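Local coordinates for protein tyrosine--tRNA ligase, mitochondrial (Coccidioides posadasii, PDB 5IJX) that probably joins L-tyrosine to its cognate mitochondrial tRNA at the expense of ATP, the construct here containing the class I catalytic domain and lacking the C-terminal part, at residues A[88-93]-A[98-103]; A[146-151]-A[162-167]. One frame throughout, in Å; residues are numbered along the deposited sequence.

Interaction 1 of 2, residues A[88-93]-A[98-103]; sequences MILGWA and LKAVFL
L90 of helix 84-95 reaches down onto F102 of strand 99-104, inside the beta-alpha-beta unit 67-72, 84-95, 99-104 of the class I (Rossmann-type) catalytic domain. The two short axes run roughly antiparallel, at 148°, with a closest approach of 7.5 Å. The close packing centres on the leucine. Its CG stands beside the backbone N (chi1 -70°), which brings CD1 over one face of the F102 ring. This is a CH-pi contact with L90 CD1 3.6 Å from the ring centroid, offset toward the rim, while L90 CB lies near the ring's CZ and CE1. Two residues earlier on the strand, A100 faces the helix with only a methyl, and L90 CB and A100 CB meet at 4.2 Å. F68 of strand 67-72 touches L90 as well, and F87 meets the F102 ring. K99 points away from the helix on the far side of the strand, partly exposed and touching R163. L103, further on, touches the bound tyrosine. The looser part lies toward the turn, where A93 CB and L98 CB are 4.2 Å apart, and there the backbone closes the connection: L98 N donates to A93 O over 3.1 Å, from 36° out of the carbonyl plane.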
loop_
_atom_site.group_PDB
_atom_site.type_symbol
_atom_site.label_atom_id
_atom_site.label_comp_id
_atom_site.label_asym_id
_atom_site.label_seq_id
_atom_site.Cartn_x
_atom_site.Cartn_y
_atom_site.Cartn_z
HETATM N N MSE A 88 14.695 17.776 22.093
HETATM C CA MSE A 88 14.701 18.413 23.402
HETATM C C MSE A 88 13.497 17.906 24.180
HETATM O O MSE A 88 13.648 17.375 25.283
HETATM C CB MSE A 88 14.667 19.940 23.292
HETATM C CG MSE A 88 15.937 20.574 22.734
HETATM SE SE MSE A 88 17.568 20.066 23.677
HETATM C CE MSE A 88 16.980 20.376 25.508
ATOM N N ILE A 89 12.305 18.029 23.588
ATOM C CA ILE A 89 11.105 17.523 24.250
ATOM C C ILE A 89 11.320 16.075 24.670
ATOM O O ILE A 89 11.209 15.730 25.854
ATOM C CB ILE A 89 9.870 17.688 23.342
ATOM C CG1 ILE A 89 9.529 19.179 23.201
ATOM C CG2 ILE A 89 8.677 16.898 23.896
ATOM C CD1 ILE A 89 8.241 19.484 22.445
ATOM N N LEU A 90 11.679 15.215 23.712
ATOM C CA LEU A 90 11.974 13.827 24.050
ATOM C C LEU A 90 12.922 13.759 25.238
ATOM O O LEU A 90 12.636 13.096 26.243
ATOM C CB LEU A 90 12.578 13.095 22.849
ATOM C CG LEU A 90 11.676 12.786 21.650
ATOM C CD1 LEU A 90 12.372 11.793 20.734
ATOM C CD2 LEU A 90 10.312 12.251 22.066
ATOM N N GLY A 91 14.044 14.469 25.148
ATOM C CA GLY A 91 15.000 14.522 26.234
ATOM C C GLY A 91 14.287 14.769 27.542
ATOM O O GLY A 91 14.335 13.937 28.459
ATOM N N TRP A 92 13.580 15.898 27.623
ATOM C CA TRP A 92 12.825 16.195 28.832
ATOM C C TRP A 92 11.949 15.009 29.205
ATOM O O TRP A 92 12.061 14.460 30.307
ATOM C CB TRP A 92 11.985 17.459 28.637
ATOM C CG TRP A 92 12.796 18.727 28.665
ATOM C CD1 TRP A 92 13.033 19.576 27.623
ATOM C CD2 TRP A 92 13.486 19.280 29.796
ATOM N NE1 TRP A 92 13.822 20.625 28.035
ATOM C CE2 TRP A 92 14.113 20.466 29.363
ATOM C CE3 TRP A 92 13.632 18.888 31.130
ATOM C CZ2 TRP A 92 14.869 21.261 30.216
ATOM C CZ3 TRP A 92 14.388 19.681 31.973
ATOM C CH2 TRP A 92 14.997 20.852 31.513
ATOM N N ALA A 93 11.099 14.574 28.272
ATOM C CA ALA A 93 10.242 13.423 28.525
ATOM C C ALA A 93 11.037 12.292 29.160
ATOM O O ALA A 93 10.670 11.770 30.221
ATOM C CB ALA A 93 9.589 12.963 27.221
ATOM N N LEU A 98 9.058 9.409 31.437
ATOM C CA LEU A 98 8.222 9.056 30.302
ATOM C C LEU A 98 9.073 8.424 29.212
ATOM O O LEU A 98 10.274 8.692 29.102
ATOM C CB LEU A 98 7.500 10.293 29.765
ATOM C CG LEU A 98 6.430 10.851 30.706
ATOM C CD1 LEU A 98 6.205 12.333 30.469
ATOM C CD2 LEU A 98 5.128 10.080 30.539
ATOM N N LYS A 99 8.445 7.569 28.411
ATOM C CA LYS A 99 9.166 6.854 27.367
ATOM C C LYS A 99 9.471 7.781 26.199
ATOM O O LYS A 99 8.621 8.566 25.769
ATOM C CB LYS A 99 8.359 5.650 26.881
ATOM C CG LYS A 99 9.140 4.755 25.927
ATOM C CD LYS A 99 8.407 3.459 25.621
ATOM C CE LYS A 99 9.327 2.462 24.930
ATOM N NZ LYS A 99 8.623 1.201 24.568
ATOM N N ALA A 100 10.695 7.682 25.686
ATOM C CA ALA A 100 11.151 8.489 24.564
ATOM C C ALA A 100 11.641 7.575 23.452
ATOM O O ALA A 100 12.500 6.713 23.679
ATOM C CB ALA A 100 12.264 9.447 24.989
ATOM N N VAL A 101 11.096 7.770 22.255
ATOM C CA VAL A 101 11.424 6.962 21.087
ATOM C C VAL A 101 11.928 7.892 19.994
ATOM O O VAL A 101 11.173 8.733 19.490
ATOM C CB VAL A 101 10.213 6.153 20.595
ATOM C CG1 VAL A 101 10.516 5.491 19.258
ATOM C CG2 VAL A 101 9.817 5.108 21.625
ATOM N N PHE A 102 13.195 7.739 19.625
ATOM C CA PHE A 102 13.752 8.422 18.466
ATOM C C PHE A 102 13.616 7.500 17.261
ATOM O O PHE A 102 14.104 6.367 17.290
ATOM C CB PHE A 102 15.219 8.785 18.700
ATOM C CG PHE A 102 15.456 9.630 19.921
ATOM C CD1 PHE A 102 15.655 10.995 19.807
ATOM C CD2 PHE A 102 15.490 9.057 21.181
ATOM C CE1 PHE A 102 15.880 11.773 20.929
ATOM C CE2 PHE A 102 15.713 9.830 22.304
ATOM C CZ PHE A 102 15.909 11.188 22.178
ATOM N N LEU A 103 12.957 7.977 16.208
ATOM C CA LEU A 103 12.669 7.163 15.033
ATOM C C LEU A 103 13.388 7.723 13.814
ATOM O O LEU A 103 13.287 8.919 13.518
ATOM C CB LEU A 103 11.163 7.094 14.765
ATOM C CG LEU A 103 10.750 6.313 13.514
ATOM C CD1 LEU A 103 11.298 4.894 13.555
ATOM C CD2 LEU A 103 9.239 6.288 13.375
#

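Interaction 2 of 2, residues A[146-151]-A[162-167]; sequences SFEKYG and WRRALE
E148 and R164 meet through a single salt bridge between partly exposed side chains, E148 OE1 lying 2.9 Å from R164 NH1. The two chains cross at about a right angle, and the carboxylate and guanidinium planes are turned 45° apart, so this is an oblique, one-point meeting with no flat two-pronged pairing. E148 leaves the helix with CG anti to the backbone N (chi1 -173°) and runs out extended, while R164 bends at chi3 (68°) to bring its head group round to it. NH1 of R164 also rests 3.6 Å from E148 CB, alongside the aliphatic root of the glutamate. In the next shell, Y94 OH forms a weak hydrogen bond with E148 OE1, giving that oxygen a second partner, and Y94 also packs against R164. The Y94 ring meets W162 edge-to-face, and W158 touches E148. Y94, W158 and W162 are thus the aromatic side chains around the pair. Helix 126-154 lies between strands 99-104 and 164-168 in the chain, and these parallel neighbours make a further beta-alpha-beta unit. Strand 164-168 is outermost in the sheet within this chain, and its L166 packs on H137, L140 and K141 of the same helix.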
loop_
_atom_site.group_PDB
_atom_site.type_symbol
_atom_site.label_atom_id
_atom_site.label_comp_id
_atom_site.label_asym_id
_atom_site.label_seq_id
_atom_site.Cartn_x
_atom_site.Cartn_y
_atom_site.Cartn_z
ATOM N N SER A 146 23.908 10.774 25.736
ATOM C CA SER A 146 24.217 12.165 26.035
ATOM C C SER A 146 23.110 12.805 26.864
ATOM O O SER A 146 23.387 13.526 27.829
ATOM C CB SER A 146 24.441 12.942 24.738
ATOM O OG SER A 146 24.796 14.287 25.006
ATOM N N PHE A 147 21.847 12.551 26.508
ATOM C CA PHE A 147 20.742 13.069 27.309
ATOM C C PHE A 147 20.732 12.466 28.704
ATOM O O PHE A 147 20.291 13.119 29.658
ATOM C CB PHE A 147 19.405 12.797 26.621
ATOM C CG PHE A 147 18.929 13.922 25.749
ATOM C CD1 PHE A 147 18.584 15.145 26.300
ATOM C CD2 PHE A 147 18.803 13.746 24.383
ATOM C CE1 PHE A 147 18.140 16.178 25.500
ATOM C CE2 PHE A 147 18.358 14.773 23.578
ATOM C CZ PHE A 147 18.025 15.991 24.135
ATOM N N GLU A 148 21.196 11.223 28.848
ATOM C CA GLU A 148 21.274 10.627 30.179
ATOM C C GLU A 148 22.324 11.339 31.030
ATOM O O GLU A 148 22.037 11.780 32.150
ATOM C CB GLU A 148 21.576 9.131 30.069
ATOM C CG GLU A 148 21.523 8.377 31.391
ATOM C CD GLU A 148 21.725 6.881 31.218
ATOM O OE1 GLU A 148 21.206 6.320 30.230
ATOM O OE2 GLU A 148 22.409 6.266 32.065
ATOM N N LYS A 149 23.544 11.474 30.505
ATOM C CA LYS A 149 24.614 12.189 31.195
ATOM C C LYS A 149 24.183 13.610 31.539
ATOM O O LYS A 149 24.037 13.964 32.715
ATOM C CB LYS A 149 25.879 12.229 30.332
ATOM C CG LYS A 149 26.490 10.866 30.042
ATOM C CD LYS A 149 27.611 10.958 29.014
ATOM N N TYR A 150 23.993 14.428 30.502
ATOM C CA TYR A 150 23.563 15.811 30.681
ATOM C C TYR A 150 22.369 15.919 31.618
ATOM O O TYR A 150 22.248 16.898 32.362
ATOM C CB TYR A 150 23.227 16.404 29.312
ATOM C CG TYR A 150 22.934 17.887 29.295
ATOM C CD1 TYR A 150 23.930 18.816 29.563
ATOM C CD2 TYR A 150 21.667 18.357 28.974
ATOM C CE1 TYR A 150 23.666 20.173 29.532
ATOM C CE2 TYR A 150 21.396 19.708 28.937
ATOM C CZ TYR A 150 22.395 20.613 29.217
ATOM O OH TYR A 150 22.119 21.962 29.183
ATOM N N GLY A 151 21.480 14.925 31.602
ATOM C CA GLY A 151 20.320 14.971 32.477
ATOM C C GLY A 151 20.684 14.773 33.936
ATOM O O GLY A 151 20.267 15.546 34.803
ATOM N N TRP A 162 12.796 4.667 33.758
ATOM C CA TRP A 162 13.178 5.433 32.581
ATOM C C TRP A 162 13.274 4.518 31.369
ATOM O O TRP A 162 13.834 3.420 31.440
ATOM C CB TRP A 162 14.515 6.137 32.811
ATOM C CG TRP A 162 14.435 7.293 33.761
ATOM C CD1 TRP A 162 13.435 7.557 34.653
ATOM C CD2 TRP A 162 15.392 8.348 33.908
ATOM N NE1 TRP A 162 13.714 8.710 35.348
ATOM C CE2 TRP A 162 14.909 9.214 34.908
ATOM C CE3 TRP A 162 16.611 8.643 33.290
ATOM C CZ2 TRP A 162 15.601 10.356 35.304
ATOM C CZ3 TRP A 162 17.298 9.776 33.685
ATOM C CH2 TRP A 162 16.792 10.619 34.683
ATOM N N ARG A 163 12.722 4.978 30.248
ATOM C CA ARG A 163 12.672 4.194 29.023
ATOM C C ARG A 163 13.184 5.038 27.868
ATOM O O ARG A 163 12.779 6.194 27.704
ATOM C CB ARG A 163 11.248 3.702 28.740
ATOM C CG ARG A 163 10.699 2.750 29.792
ATOM C CD ARG A 163 11.238 1.340 29.617
ATOM N NE ARG A 163 10.540 0.380 30.471
ATOM C CZ ARG A 163 10.924 0.033 31.697
ATOM N NH1 ARG A 163 12.014 0.558 32.240
ATOM N NH2 ARG A 163 10.211 -0.849 32.384
ATOM N N ARG A 164 14.070 4.451 27.071
ATOM C CA ARG A 164 14.701 5.122 25.947
ATOM C C ARG A 164 14.763 4.133 24.795
ATOM O O ARG A 164 14.997 2.941 25.014
ATOM C CB ARG A 164 16.110 5.597 26.315
ATOM C CG ARG A 164 16.490 6.963 25.795
ATOM C CD ARG A 164 17.850 7.356 26.343
ATOM N NE ARG A 164 18.920 6.518 25.805
ATOM C CZ ARG A 164 20.106 6.348 26.383
ATOM N NH1 ARG A 164 20.386 6.948 27.532
ATOM N NH2 ARG A 164 21.013 5.568 25.812
ATOM N N ALA A 165 14.549 4.615 23.575
ATOM C CA ALA A 165 14.557 3.708 22.438
ATOM C C ALA A 165 14.976 4.435 21.172
ATOM O O ALA A 165 14.624 5.601 20.966
ATOM C CB ALA A 165 13.181 3.067 22.235
ATOM N N LEU A 166 15.727 3.726 20.331
ATOM C CA LEU A 166 16.093 4.181 18.994
ATOM C C LEU A 166 15.592 3.143 18.001
ATOM O O LEU A 166 15.985 1.974 18.071
ATOM C CB LEU A 166 17.607 4.376 18.870
ATOM C CG LEU A 166 18.146 4.781 17.495
ATOM C CD1 LEU A 166 17.514 6.075 17.008
ATOM C CD2 LEU A 166 19.661 4.920 17.535
ATOM N N GLU A 167 14.719 3.567 17.088
ATOM C CA GLU A 167 14.073 2.678 16.136
ATOM C C GLU A 167 14.286 3.197 14.723
ATOM O O GLU A 167 14.554 4.381 14.506
ATOM C CB GLU A 167 12.564 2.550 16.413
ATOM C CG GLU A 167 12.180 1.373 17.297
ATOM C CD GLU A 167 12.375 0.034 16.605
ATOM O OE1 GLU A 167 12.973 0.005 15.507
ATOM O OE2 GLU A 167 11.925 -0.993 17.159
#

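Overall arrangement
Both interactions belong to successive helix-strand steps of one Rossmann-type sheet. Interaction 1 is a buried contact of apolar side chains and one backbone bond, close to the centre of the chain; interaction 2 is a surface contact about 8 Å away between centres, resting on one charged pair. Strands 99-104 and 164-168 bring them together: F102 N and A165 O, and F102 O and E167 N, lie 2.9 Å apart in probable sheet hydrogen bonds. Helix 84-95 serves both, supplying L90 and A93 to the core contact and Y94 to the surroundings of the salt bridge. The chemistry changes from hydrocarbon inside to ionic at the sheet's edge.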